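Local coordinates for bluetongue virus COAT protein VP7 (Bluetongue virus, PDB 1BVP), which forms, as trimers laid on an inner VP3 scaffold, the outer layer of the bluetongue virus core and probably contributes to binding of host cell surface receptors, at residues D157-S162 with V243-V248; R46-R51 with R58-F63; S117-A122 with M253-N258; D275-G280 with F327-V332; A73-G78 with N287-P292. All coordinates share one frame; numbering follows the deposited sequence.

Interaction 1: D157-S162 with V243-V248; sequences DMIQVS and VQIQVV
Ile159 lies alongside Ile245, the two side chains pointing the same way from neighbouring strands. CB of Ile159 carries CG1 between the backbone N and the carbonyl carbon (chi1 74°), which turns that branch onto the partner strand: Ile159 CG1 is 3.7 Å from both Ile245 CB and Ile245 O. At the tip, Ile159 CD1 meets Ile245 CD1 at 4.1 Å, methyl against methyl. Val161 and Val243 repeat this side-by-side fit, with CG2 of Val161 3.8 Å from CG2 of Val243. Strands 158-163 and 241-252 run antiparallel, their short segments at 158°, in the sheet of the VP7 beta-domain, whose strands fold as a jelly-roll sandwich. Ile159 and Ile245 form a hydrogen-bonded pair, Ile245 N giving to Ile159 O at 2.8 Å and Ile159 N to Ile245 O at 3.0 Å. Val161 N continues the ladder to Val243 O (2.8 Å), while Val247 N reaches Asp157 O at 2.9 Å. On the face carrying Ile159 and Val161, Ile159 touches Phe129 and Ile245 touches Trp188. Met158, Gln160, Gln244 and Gln246 lie on the other face, where Gln246 OE1 accepts from Arg189 NH2 and Gln244 packs on Thr135 of a second subunit.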
# COMPACT_ATOMS: atom_id res chain seq x y z
N ASP A 157 -13.07 -1.25 16.62
CA ASP A 157 -11.99 -2.20 16.84
C ASP A 157 -11.77 -2.48 18.31
O ASP A 157 -10.72 -3.00 18.69
CB ASP A 157 -10.68 -1.60 16.32
CG ASP A 157 -10.27 -0.31 17.05
OD1 ASP A 157 -11.12 0.30 17.75
OD2 ASP A 157 -9.09 0.10 16.91
N MET A 158 -12.80 -2.25 19.11
CA MET A 158 -12.61 -2.35 20.55
C MET A 158 -13.76 -2.87 21.40
O MET A 158 -14.94 -2.64 21.09
CB MET A 158 -12.31 -0.94 21.01
CG MET A 158 -11.60 -0.85 22.27
SD MET A 158 -10.06 -0.07 21.95
CE MET A 158 -9.18 -1.16 22.83
N ILE A 159 -13.40 -3.58 22.46
CA ILE A 159 -14.39 -4.04 23.44
C ILE A 159 -13.83 -3.71 24.82
O ILE A 159 -12.60 -3.50 24.99
CB ILE A 159 -14.71 -5.55 23.38
CG1 ILE A 159 -13.58 -6.37 23.98
CG2 ILE A 159 -15.09 -5.99 21.98
CD1 ILE A 159 -14.05 -7.70 24.49
N GLN A 160 -14.73 -3.59 25.80
CA GLN A 160 -14.34 -3.33 27.20
C GLN A 160 -15.16 -4.30 28.01
O GLN A 160 -16.26 -4.71 27.57
CB GLN A 160 -14.61 -1.90 27.66
CG GLN A 160 -16.04 -1.46 27.48
CD GLN A 160 -16.20 0.04 27.55
OE1 GLN A 160 -15.22 0.78 27.59
NE2 GLN A 160 -17.43 0.50 27.54
N VAL A 161 -14.57 -4.77 29.09
CA VAL A 161 -15.19 -5.74 29.98
C VAL A 161 -15.22 -5.13 31.39
O VAL A 161 -14.20 -4.58 31.85
CB VAL A 161 -14.35 -7.05 30.05
CG1 VAL A 161 -15.14 -8.17 30.66
CG2 VAL A 161 -13.85 -7.43 28.71
N SER A 162 -16.40 -5.19 32.02
CA SER A 162 -16.60 -4.71 33.41
C SER A 162 -16.57 -5.96 34.28
O SER A 162 -17.29 -6.93 34.01
CB SER A 162 -17.98 -4.08 33.59
OG SER A 162 -18.20 -2.97 32.75
N VAL A 243 -11.40 -3.68 31.77
CA VAL A 243 -10.26 -3.88 30.87
C VAL A 243 -10.71 -3.60 29.45
O VAL A 243 -11.91 -3.78 29.15
CB VAL A 243 -9.67 -5.33 30.92
CG1 VAL A 243 -9.33 -5.71 32.34
CG2 VAL A 243 -10.62 -6.33 30.32
N GLN A 244 -9.82 -3.02 28.64
CA GLN A 244 -10.16 -2.85 27.21
C GLN A 244 -9.36 -3.86 26.42
O GLN A 244 -8.24 -4.22 26.81
CB GLN A 244 -9.93 -1.46 26.64
CG GLN A 244 -8.56 -1.17 26.19
CD GLN A 244 -8.50 0.20 25.54
OE1 GLN A 244 -9.53 0.83 25.35
NE2 GLN A 244 -7.30 0.68 25.20
N ILE A 245 -10.01 -4.42 25.42
CA ILE A 245 -9.35 -5.38 24.55
C ILE A 245 -9.51 -4.87 23.14
O ILE A 245 -10.64 -4.66 22.65
CB ILE A 245 -9.95 -6.77 24.64
CG1 ILE A 245 -9.72 -7.32 26.05
CG2 ILE A 245 -9.29 -7.65 23.62
CD1 ILE A 245 -10.48 -8.63 26.30
N GLN A 246 -8.37 -4.52 22.55
CA GLN A 246 -8.30 -3.98 21.20
C GLN A 246 -7.92 -5.00 20.14
O GLN A 246 -6.95 -5.76 20.34
CB GLN A 246 -7.23 -2.92 21.15
CG GLN A 246 -7.17 -2.23 19.83
CD GLN A 246 -5.98 -1.28 19.73
OE1 GLN A 246 -5.23 -1.10 20.70
NE2 GLN A 246 -5.81 -0.68 18.55
N VAL A 247 -8.67 -5.04 19.04
CA VAL A 247 -8.33 -5.91 17.91
C VAL A 247 -7.48 -5.01 16.99
O VAL A 247 -8.01 -4.20 16.20
CB VAL A 247 -9.56 -6.44 17.13
CG1 VAL A 247 -9.11 -7.15 15.88
CG2 VAL A 247 -10.33 -7.42 17.98
N VAL A 248 -6.16 -5.10 17.15
CA VAL A 248 -5.25 -4.28 16.36
C VAL A 248 -5.33 -4.55 14.85
O VAL A 248 -5.24 -3.61 14.05
CB VAL A 248 -3.85 -4.22 16.96
CG1 VAL A 248 -3.57 -5.41 17.76
CG2 VAL A 248 -2.83 -4.01 15.90

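Interaction 2: R46-R51 with R58-F63; sequences RGVTMR and RNEMFF
Val48 sets CG1 anti to its own N (chi1 180°), Glu60 does likewise with CG (chi1 -166°) before its chain bends at chi2, and Arg46 folds at chi2 and chi3; together these torsions bring all three side chains into the angle between the loop 46-51 and helix 55-73. The bend of Glu60 carries its carboxylate to the loop backbone, where Gly47 N donates to Glu60 OE2 at 3.2 Å. That bond is almost straight, 176° at the hydrogen, and uses the anti lone pair, the one directed away from OE1. Arg46 crosses Glu60 obliquely, its CD 3.4 Å from Glu60 OE2. One face of its guanidinium lies against Phe63 CB, 3.6 Å from Arg46 CZ, the ring itself being met obliquely. Val48 fills the inner side: CG2 reaches Glu60 CG at 3.9 Å, and CG1 lies 4.2 Å from Met61 CB. Met61 CE touches Thr49 O at 3.5 Å. Arg46 NE stays 4.4 Å from Glu60 OE2, too far for a salt bridge; Arg46 NH2 instead makes a salt bridge to Asp67 and a hydrogen bond to Tyr40 OH. The nearby positive charge probably still steadies the carboxylate as an anion while the backbone N-H holds it in place.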
# COMPACT_ATOMS: atom_id res chain seq x y z
N ARG A 46 -8.46 -3.59 -41.49
CA ARG A 46 -8.18 -2.22 -41.12
C ARG A 46 -6.77 -1.92 -41.64
O ARG A 46 -6.11 -2.82 -42.20
CB ARG A 46 -8.36 -2.01 -39.63
CG ARG A 46 -9.82 -1.76 -39.32
CD ARG A 46 -9.99 -0.53 -38.44
NE ARG A 46 -9.79 -0.87 -37.02
CZ ARG A 46 -10.71 -0.68 -36.06
NH1 ARG A 46 -11.90 -0.15 -36.34
NH2 ARG A 46 -10.50 -1.16 -34.84
N GLY A 47 -6.30 -0.69 -41.53
CA GLY A 47 -4.98 -0.43 -42.08
C GLY A 47 -4.11 0.28 -41.08
O GLY A 47 -3.72 1.45 -41.26
N VAL A 48 -3.81 -0.42 -40.01
CA VAL A 48 -3.00 0.14 -38.95
C VAL A 48 -1.54 0.24 -39.46
O VAL A 48 -1.07 -0.67 -40.12
CB VAL A 48 -3.11 -0.77 -37.71
CG1 VAL A 48 -2.28 -0.26 -36.57
CG2 VAL A 48 -4.55 -0.90 -37.30
N THR A 49 -0.85 1.35 -39.20
CA THR A 49 0.55 1.53 -39.61
C THR A 49 1.38 1.24 -38.37
O THR A 49 0.89 1.46 -37.28
CB THR A 49 0.88 2.99 -39.85
OG1 THR A 49 -0.10 3.53 -40.70
CG2 THR A 49 2.24 3.15 -40.54
N MET A 50 2.65 0.87 -38.53
CA MET A 50 3.52 0.64 -37.39
C MET A 50 4.00 1.94 -36.79
O MET A 50 4.33 1.97 -35.63
CB MET A 50 4.73 -0.18 -37.76
CG MET A 50 4.40 -1.59 -38.21
SD MET A 50 5.84 -2.63 -38.05
CE MET A 50 6.95 -1.63 -36.81
N ARG A 51 4.09 3.01 -37.58
CA ARG A 51 4.54 4.27 -37.01
C ARG A 51 3.54 5.35 -37.43
O ARG A 51 3.68 5.98 -38.48
CB ARG A 51 5.95 4.64 -37.48
CG ARG A 51 6.55 5.83 -36.71
CD ARG A 51 7.33 5.37 -35.49
NE ARG A 51 8.25 4.27 -35.85
CZ ARG A 51 9.53 4.41 -36.22
NH1 ARG A 51 10.08 5.62 -36.27
NH2 ARG A 51 10.26 3.34 -36.54
N ARG A 58 -3.36 7.42 -35.64
CA ARG A 58 -3.34 7.22 -34.20
C ARG A 58 -4.66 6.61 -33.74
O ARG A 58 -4.66 5.61 -33.03
CB ARG A 58 -3.03 8.54 -33.51
CG ARG A 58 -1.58 8.93 -33.64
CD ARG A 58 -1.20 10.11 -32.80
NE ARG A 58 -1.62 11.39 -33.39
CZ ARG A 58 -2.54 12.19 -32.87
NH1 ARG A 58 -3.17 11.87 -31.76
NH2 ARG A 58 -2.79 13.35 -33.43
N ASN A 59 -5.77 7.13 -34.25
CA ASN A 59 -7.07 6.58 -33.90
C ASN A 59 -7.14 5.12 -34.28
O ASN A 59 -7.55 4.24 -33.50
CB ASN A 59 -8.17 7.32 -34.63
CG ASN A 59 -8.47 8.67 -34.03
OD1 ASN A 59 -8.02 9.01 -32.94
ND2 ASN A 59 -9.24 9.44 -34.75
N GLU A 60 -6.69 4.84 -35.49
CA GLU A 60 -6.72 3.48 -36.01
C GLU A 60 -5.90 2.51 -35.14
O GLU A 60 -6.34 1.39 -34.86
CB GLU A 60 -6.23 3.53 -37.46
CG GLU A 60 -6.50 2.29 -38.25
CD GLU A 60 -7.79 2.37 -39.02
OE1 GLU A 60 -8.70 3.15 -38.59
OE2 GLU A 60 -7.86 1.63 -40.05
N MET A 61 -4.73 2.95 -34.67
CA MET A 61 -3.91 2.09 -33.82
C MET A 61 -4.58 1.92 -32.46
O MET A 61 -4.60 0.82 -31.90
CB MET A 61 -2.52 2.66 -33.61
CG MET A 61 -1.66 1.73 -32.77
SD MET A 61 0.04 2.26 -32.60
CE MET A 61 0.71 1.20 -33.82
N PHE A 62 -5.13 3.02 -31.94
CA PHE A 62 -5.84 2.98 -30.68
C PHE A 62 -7.02 2.01 -30.78
O PHE A 62 -7.27 1.23 -29.85
CB PHE A 62 -6.33 4.35 -30.24
CG PHE A 62 -7.05 4.30 -28.94
CD1 PHE A 62 -6.35 4.10 -27.75
CD2 PHE A 62 -8.45 4.31 -28.89
CE1 PHE A 62 -7.01 3.91 -26.54
CE2 PHE A 62 -9.13 4.12 -27.69
CZ PHE A 62 -8.41 3.91 -26.52
N PHE A 63 -7.75 2.05 -31.90
CA PHE A 63 -8.87 1.15 -32.06
C PHE A 63 -8.42 -0.29 -32.07
O PHE A 63 -9.14 -1.17 -31.60
CB PHE A 63 -9.64 1.45 -33.31
CG PHE A 63 -10.33 2.78 -33.29
CD1 PHE A 63 -10.69 3.38 -32.08
CD2 PHE A 63 -10.61 3.45 -34.48
CE1 PHE A 63 -11.34 4.61 -32.06
CE2 PHE A 63 -11.25 4.68 -34.47
CZ PHE A 63 -11.62 5.27 -33.27

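Interaction 3: S117-A122 with M253-N258; sequences STWGPA and MDKTLN
Two chain connections link the helical domain of VP7 to its beta-domain, and here they pack together: Trp119 of the outgoing one meets Met253 of the returning one. The touching parts run obliquely, 70° apart end to end, and strand pairing begins only at Ala122 with Ser252. Met253 SD lies 3.7 Å from Trp119 CB, and its CG passes Gly120 O at 3.7 Å. The indole presents its edge, not a face, to the carbonyl of Met253, with Trp119 CD1 4.0 Å from Met253 O. Lys255 points its CB away but bends at chi2 and chi4, swinging NZ back to donate to Thr118 O at 2.9 Å; the donor sits 22° from the carbonyl plane. Further along, Ala122 CB meets Thr256 CG2 at 3.8 Å. Thr256 OG1 in turn accepts from Asn258 N, closing an ST turn. A second subunit covers this region: its Arg341 forms a salt bridge with Asp254, and its Arg274 N bonds Thr118 OG1. Such paired linkers are what insertion of a beta-sandwich domain into a helical domain produces.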
# COMPACT_ATOMS: atom_id res chain seq x y z
N SER A 117 -7.34 -17.78 -8.30
CA SER A 117 -7.97 -19.08 -8.29
C SER A 117 -7.84 -19.83 -6.96
O SER A 117 -8.27 -20.98 -6.85
CB SER A 117 -7.38 -19.89 -9.44
OG SER A 117 -6.00 -20.11 -9.17
N THR A 118 -7.18 -19.21 -5.98
CA THR A 118 -7.02 -19.84 -4.69
C THR A 118 -7.36 -18.85 -3.58
O THR A 118 -8.07 -17.88 -3.83
CB THR A 118 -5.63 -20.47 -4.52
OG1 THR A 118 -5.66 -21.42 -3.42
CG2 THR A 118 -4.53 -19.45 -4.35
N TRP A 119 -6.94 -19.15 -2.35
CA TRP A 119 -7.23 -18.31 -1.18
C TRP A 119 -5.98 -18.27 -0.35
O TRP A 119 -5.15 -19.20 -0.42
CB TRP A 119 -8.34 -18.94 -0.31
CG TRP A 119 -9.67 -19.02 -1.02
CD1 TRP A 119 -10.63 -18.04 -1.12
CD2 TRP A 119 -10.11 -20.10 -1.84
NE1 TRP A 119 -11.63 -18.45 -1.98
CE2 TRP A 119 -11.33 -19.71 -2.43
CE3 TRP A 119 -9.58 -21.36 -2.14
CZ2 TRP A 119 -12.02 -20.52 -3.31
CZ3 TRP A 119 -10.27 -22.17 -3.02
CH2 TRP A 119 -11.47 -21.75 -3.60
N GLY A 120 -5.83 -17.21 0.43
CA GLY A 120 -4.67 -17.08 1.30
C GLY A 120 -4.96 -16.03 2.34
O GLY A 120 -5.82 -15.16 2.13
N PRO A 121 -4.29 -16.10 3.49
CA PRO A 121 -4.48 -15.13 4.58
C PRO A 121 -4.05 -13.72 4.23
O PRO A 121 -2.99 -13.52 3.66
CB PRO A 121 -3.60 -15.70 5.70
CG PRO A 121 -2.53 -16.48 4.97
CD PRO A 121 -3.32 -17.15 3.86
N ALA A 122 -4.83 -12.74 4.65
CA ALA A 122 -4.51 -11.34 4.41
C ALA A 122 -5.07 -10.41 5.50
O ALA A 122 -6.22 -10.62 5.94
CB ALA A 122 -5.10 -10.95 3.10
N MET A 253 -9.44 -14.94 4.74
CA MET A 253 -9.25 -15.30 3.34
C MET A 253 -10.10 -14.46 2.37
O MET A 253 -10.40 -14.88 1.25
CB MET A 253 -9.42 -16.80 3.12
CG MET A 253 -8.21 -17.52 3.68
SD MET A 253 -8.09 -19.29 3.37
CE MET A 253 -9.75 -19.50 3.18
N ASP A 254 -10.48 -13.26 2.79
CA ASP A 254 -11.22 -12.40 1.90
C ASP A 254 -10.11 -11.62 1.18
O ASP A 254 -9.06 -11.32 1.76
CB ASP A 254 -12.14 -11.44 2.66
CG ASP A 254 -13.28 -12.15 3.35
OD1 ASP A 254 -13.98 -12.98 2.72
OD2 ASP A 254 -13.45 -11.88 4.55
N LYS A 255 -10.31 -11.36 -0.10
CA LYS A 255 -9.31 -10.67 -0.89
C LYS A 255 -9.26 -9.21 -0.54
O LYS A 255 -10.31 -8.60 -0.26
CB LYS A 255 -9.57 -10.83 -2.39
CG LYS A 255 -9.37 -12.24 -2.98
CD LYS A 255 -7.93 -12.71 -2.89
CE LYS A 255 -7.66 -13.89 -3.84
NZ LYS A 255 -8.60 -15.03 -3.73
N THR A 256 -8.04 -8.68 -0.48
CA THR A 256 -7.84 -7.28 -0.20
C THR A 256 -7.21 -6.65 -1.44
O THR A 256 -7.04 -7.31 -2.47
CB THR A 256 -6.94 -7.06 0.99
OG1 THR A 256 -5.58 -7.32 0.64
CG2 THR A 256 -7.33 -7.99 2.09
N LEU A 257 -6.93 -5.36 -1.37
CA LEU A 257 -6.34 -4.63 -2.48
C LEU A 257 -4.84 -4.95 -2.66
O LEU A 257 -4.18 -4.37 -3.49
CB LEU A 257 -6.52 -3.14 -2.23
CG LEU A 257 -7.50 -2.37 -3.11
CD1 LEU A 257 -8.58 -3.21 -3.72
CD2 LEU A 257 -8.05 -1.26 -2.29
N ASN A 258 -4.30 -5.81 -1.80
CA ASN A 258 -2.90 -6.20 -1.91
C ASN A 258 -2.78 -7.60 -2.48
O ASN A 258 -1.80 -8.25 -2.24
CB ASN A 258 -2.22 -6.25 -0.55
CG ASN A 258 -2.18 -4.91 0.15
OD1 ASN A 258 -2.76 -4.76 1.21
ND2 ASN A 258 -1.46 -3.95 -0.41

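Interaction 4: D275-G280 with F327-V332; sequences DHTWHG and FAIHGV
Thr277, on the first turn of helix 276-286, forms the close-packed part of the contact with Phe327 and Ile329. Its CG2, anti to the backbone N (chi1 -60° for OG1), stands over one face of the Phe327 ring in a CH-pi contact, 4.1 Å from the centroid and 18° off the ring normal. The same Thr277 CG2 touches Ile329 CD1 at 3.8 Å, so one methyl is shared by ring and aliphatic tip. Ile329 is buried, whereas His276 and Val332 at the other end are partly exposed. There Val332 CG1 lies 3.5 Å from His276 O and 3.8 Å from His276 CB, and Val332 CG2 is 4.1 Å from Gly280 CA. The loop makes a type II turn from Ile329 to Val332, with exposed His330 and Gly331 at its corners. No hydrogen bond joins the two segments. Asp275 OD1 caps the helix start through Trp278 N at 2.9 Å. Trp278 packs away on helix 304-323, Phe327 also meets Phe63 edge-to-face, and the loop 327-332 therefore lies between the N-terminal turn of helix 276-286 and the middle of helix 55-73.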
# COMPACT_ATOMS: atom_id res chain seq x y z
N ASP A 275 -10.22 12.93 -19.80
CA ASP A 275 -11.05 13.86 -20.54
C ASP A 275 -12.39 13.17 -20.72
O ASP A 275 -12.56 11.97 -20.35
CB ASP A 275 -10.43 14.26 -21.89
CG ASP A 275 -10.16 13.06 -22.83
OD1 ASP A 275 -10.98 12.12 -22.96
OD2 ASP A 275 -9.10 13.08 -23.46
N HIS A 276 -13.31 13.86 -21.38
CA HIS A 276 -14.64 13.31 -21.57
C HIS A 276 -14.75 12.05 -22.35
O HIS A 276 -15.63 11.23 -22.09
CB HIS A 276 -15.58 14.35 -22.15
CG HIS A 276 -15.80 15.51 -21.24
ND1 HIS A 276 -15.03 16.66 -21.30
CD2 HIS A 276 -16.66 15.69 -20.20
CE1 HIS A 276 -15.40 17.48 -20.33
NE2 HIS A 276 -16.38 16.91 -19.65
N THR A 277 -13.85 11.88 -23.31
CA THR A 277 -13.87 10.68 -24.14
C THR A 277 -13.42 9.46 -23.33
O THR A 277 -14.10 8.42 -23.29
CB THR A 277 -13.03 10.91 -25.41
OG1 THR A 277 -13.59 12.02 -26.14
CG2 THR A 277 -13.04 9.67 -26.30
N TRP A 278 -12.32 9.61 -22.60
CA TRP A 278 -11.85 8.49 -21.82
C TRP A 278 -12.89 8.15 -20.76
O TRP A 278 -13.22 6.98 -20.49
CB TRP A 278 -10.55 8.85 -21.15
CG TRP A 278 -10.17 7.81 -20.17
CD1 TRP A 278 -10.23 7.89 -18.81
CD2 TRP A 278 -9.82 6.47 -20.48
NE1 TRP A 278 -9.94 6.67 -18.25
CE2 TRP A 278 -9.69 5.78 -19.25
CE3 TRP A 278 -9.61 5.78 -21.68
CZ2 TRP A 278 -9.36 4.43 -19.19
CZ3 TRP A 278 -9.27 4.43 -21.63
CH2 TRP A 278 -9.15 3.77 -20.38
N HIS A 279 -13.39 9.20 -20.12
CA HIS A 279 -14.39 9.04 -19.11
C HIS A 279 -15.62 8.29 -19.69
O HIS A 279 -16.09 7.28 -19.12
CB HIS A 279 -14.73 10.42 -18.57
CG HIS A 279 -15.62 10.38 -17.38
ND1 HIS A 279 -15.26 9.75 -16.21
CD2 HIS A 279 -16.90 10.79 -17.21
CE1 HIS A 279 -16.29 9.75 -15.38
NE2 HIS A 279 -17.30 10.38 -15.97
N GLY A 280 -16.08 8.72 -20.86
CA GLY A 280 -17.21 8.05 -21.50
C GLY A 280 -16.91 6.60 -21.89
O GLY A 280 -17.73 5.70 -21.66
N PHE A 327 -12.10 10.81 -31.01
CA PHE A 327 -13.23 10.23 -31.68
C PHE A 327 -14.47 10.52 -30.85
O PHE A 327 -14.36 11.00 -29.72
CB PHE A 327 -13.02 8.75 -31.92
CG PHE A 327 -12.74 7.98 -30.69
CD1 PHE A 327 -11.48 8.02 -30.09
CD2 PHE A 327 -13.73 7.18 -30.12
CE1 PHE A 327 -11.21 7.28 -28.95
CE2 PHE A 327 -13.46 6.43 -28.97
CZ PHE A 327 -12.20 6.48 -28.39
N ALA A 328 -15.63 10.21 -31.41
CA ALA A 328 -16.90 10.47 -30.76
C ALA A 328 -17.55 9.27 -30.08
O ALA A 328 -17.54 8.16 -30.61
CB ALA A 328 -17.86 11.03 -31.77
N ILE A 329 -18.17 9.53 -28.93
CA ILE A 329 -18.89 8.50 -28.17
C ILE A 329 -20.33 9.00 -27.98
O ILE A 329 -20.55 10.19 -27.71
CB ILE A 329 -18.20 8.24 -26.82
CG1 ILE A 329 -16.86 7.54 -27.07
CG2 ILE A 329 -19.06 7.38 -25.94
CD1 ILE A 329 -16.03 7.35 -25.86
N HIS A 330 -21.30 8.14 -28.21
CA HIS A 330 -22.71 8.53 -28.09
C HIS A 330 -23.04 9.09 -26.72
O HIS A 330 -22.73 8.49 -25.69
CB HIS A 330 -23.65 7.35 -28.37
CG HIS A 330 -23.70 6.95 -29.81
ND1 HIS A 330 -23.70 7.87 -30.85
CD2 HIS A 330 -23.73 5.72 -30.39
CE1 HIS A 330 -23.71 7.22 -32.00
NE2 HIS A 330 -23.73 5.92 -31.75
N GLY A 331 -23.63 10.28 -26.71
CA GLY A 331 -24.01 10.88 -25.45
C GLY A 331 -22.94 11.68 -24.75
O GLY A 331 -23.21 12.29 -23.72
N VAL A 332 -21.74 11.71 -25.30
CA VAL A 332 -20.65 12.46 -24.70
C VAL A 332 -20.48 13.77 -25.44
O VAL A 332 -20.42 13.79 -26.66
CB VAL A 332 -19.34 11.64 -24.73
CG1 VAL A 332 -18.15 12.47 -24.24
CG2 VAL A 332 -19.52 10.35 -23.91

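Interaction 5: A73-G78 with N287-P292; sequences AGINVG and NRTTLP
The guanidinium of Arg288 receives Asn76 O at its edge, near its own plane, with NH1 of Arg288 3.6 Å from that oxygen. Val77 O approaches the same group obliquely. The chain of Arg288, bent at chi2 and chi3 (67° and -108°), curls along the loop backbone, bringing Arg288 CG to 3.5 Å from Asn76 O and Arg288 CD to 4.0 Å from Val77 O. Its inner end is apolar: Ile75 CG2, anti to the backbone N, meets Arg288 CB at 3.7 Å. The longer branch of Ile75 runs the other way, and its CD1 touches Thr289 CG2 at 3.8 Å, so the two branches reach successive residues. A Schellman motif ends helix 55-73, with Gly74 at positive phi as C-prime residue, and Ile75 follows directly. Thr289 OG1 accepts from Leu291 N at 3.2 Å in an ST turn and also bonds Leu286 O. Behind them, Ile75 packs on Leu70 and Ile285, tying the contact to helices 55-73 and 276-286. With no hydrogen bond across the segments, cohesion rests on the Ile75 hydrocarbon contacts, to which the attraction of an exposed positive charge for Asn76 O probably adds modestly.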
# COMPACT_ATOMS: atom_id res chain seq x y z
N ALA A 73 -10.63 -9.40 -22.54
CA ALA A 73 -11.49 -9.28 -21.37
C ALA A 73 -12.82 -10.00 -21.53
O ALA A 73 -13.52 -10.23 -20.55
CB ALA A 73 -11.73 -7.83 -21.03
N GLY A 74 -13.15 -10.36 -22.76
CA GLY A 74 -14.38 -11.09 -23.04
C GLY A 74 -15.62 -10.21 -23.07
O GLY A 74 -16.73 -10.69 -22.96
N ILE A 75 -15.41 -8.92 -23.31
CA ILE A 75 -16.48 -7.94 -23.35
C ILE A 75 -16.92 -7.55 -24.76
O ILE A 75 -16.14 -7.47 -25.69
CB ILE A 75 -16.00 -6.63 -22.68
CG1 ILE A 75 -15.59 -6.90 -21.24
CG2 ILE A 75 -17.02 -5.53 -22.80
CD1 ILE A 75 -14.92 -5.73 -20.60
N ASN A 76 -18.20 -7.26 -24.90
CA ASN A 76 -18.74 -6.82 -26.16
C ASN A 76 -19.40 -5.47 -25.81
O ASN A 76 -20.46 -5.46 -25.22
CB ASN A 76 -19.73 -7.87 -26.66
CG ASN A 76 -20.56 -7.38 -27.86
OD1 ASN A 76 -21.57 -7.98 -28.18
ND2 ASN A 76 -20.12 -6.30 -28.53
N VAL A 77 -18.75 -4.34 -26.13
CA VAL A 77 -19.27 -3.02 -25.79
C VAL A 77 -20.57 -2.57 -26.38
O VAL A 77 -21.24 -1.70 -25.80
CB VAL A 77 -18.30 -1.83 -26.12
CG1 VAL A 77 -17.57 -1.38 -24.93
CG2 VAL A 77 -17.41 -2.13 -27.29
N GLY A 78 -20.88 -3.05 -27.58
CA GLY A 78 -22.11 -2.60 -28.21
C GLY A 78 -21.82 -1.33 -28.98
O GLY A 78 -20.69 -0.83 -29.00
N ASN A 287 -19.63 -0.82 -17.86
CA ASN A 287 -21.07 -1.16 -17.79
C ASN A 287 -21.35 -2.59 -18.16
O ASN A 287 -22.44 -3.09 -17.94
CB ASN A 287 -21.94 -0.29 -18.71
CG ASN A 287 -22.13 1.11 -18.15
OD1 ASN A 287 -22.01 1.31 -16.94
ND2 ASN A 287 -22.42 2.08 -19.03
N ARG A 288 -20.39 -3.22 -18.80
CA ARG A 288 -20.54 -4.59 -19.26
C ARG A 288 -19.92 -5.54 -18.26
O ARG A 288 -19.72 -6.71 -18.56
CB ARG A 288 -19.83 -4.72 -20.61
CG ARG A 288 -20.69 -4.64 -21.86
CD ARG A 288 -21.34 -3.30 -22.16
NE ARG A 288 -22.78 -3.34 -21.92
CZ ARG A 288 -23.59 -4.36 -22.21
NH1 ARG A 288 -23.16 -5.48 -22.80
NH2 ARG A 288 -24.84 -4.33 -21.75
N THR A 289 -19.58 -5.03 -17.08
CA THR A 289 -18.94 -5.83 -16.04
C THR A 289 -19.65 -5.68 -14.69
O THR A 289 -20.64 -4.94 -14.57
CB THR A 289 -17.45 -5.43 -15.88
OG1 THR A 289 -17.37 -4.16 -15.22
CG2 THR A 289 -16.76 -5.31 -17.25
N THR A 290 -19.14 -6.35 -13.67
CA THR A 290 -19.73 -6.26 -12.34
C THR A 290 -19.03 -5.21 -11.50
O THR A 290 -19.29 -5.07 -10.31
CB THR A 290 -19.68 -7.61 -11.61
OG1 THR A 290 -18.37 -8.16 -11.69
CG2 THR A 290 -20.65 -8.57 -12.26
N LEU A 291 -18.16 -4.45 -12.16
CA LEU A 291 -17.41 -3.39 -11.52
C LEU A 291 -18.17 -2.08 -11.66
O LEU A 291 -18.97 -1.90 -12.58
CB LEU A 291 -16.07 -3.23 -12.24
CG LEU A 291 -14.71 -3.78 -11.82
CD1 LEU A 291 -14.76 -4.67 -10.64
CD2 LEU A 291 -14.12 -4.50 -13.01
N PRO A 292 -18.03 -1.19 -10.67
CA PRO A 292 -18.72 0.10 -10.77
C PRO A 292 -18.12 0.84 -11.97
O PRO A 292 -16.93 0.72 -12.27
CB PRO A 292 -18.37 0.79 -9.44
CG PRO A 292 -17.21 -0.02 -8.88
CD PRO A 292 -17.52 -1.41 -9.30

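In the fold
The five contacts spread along an elongated chain, interaction 1 in the beta-domain and interactions 2, 4 and 5 in the helical domain, with interaction 3 between them at the interdomain connections. Centres of interactions 1 and 2 lie 61 Å apart, on opposite sides of the chain's centre. Along the sequence, interaction 3 encloses interaction 1, and interaction 5 encloses both, as expected for a sandwich inserted into a helical domain. Interactions 2 and 4 touch through Phe63, Phe62 and Phe327. Interaction 4 lies on the start of helix 276-286 and interaction 5, 16 Å away between centres, in the loop that follows it. Helix 55-73 carries interaction 2 and ends at interaction 5. Interactions 1 and 3 also meet a second subunit, placing them at trimer interfaces.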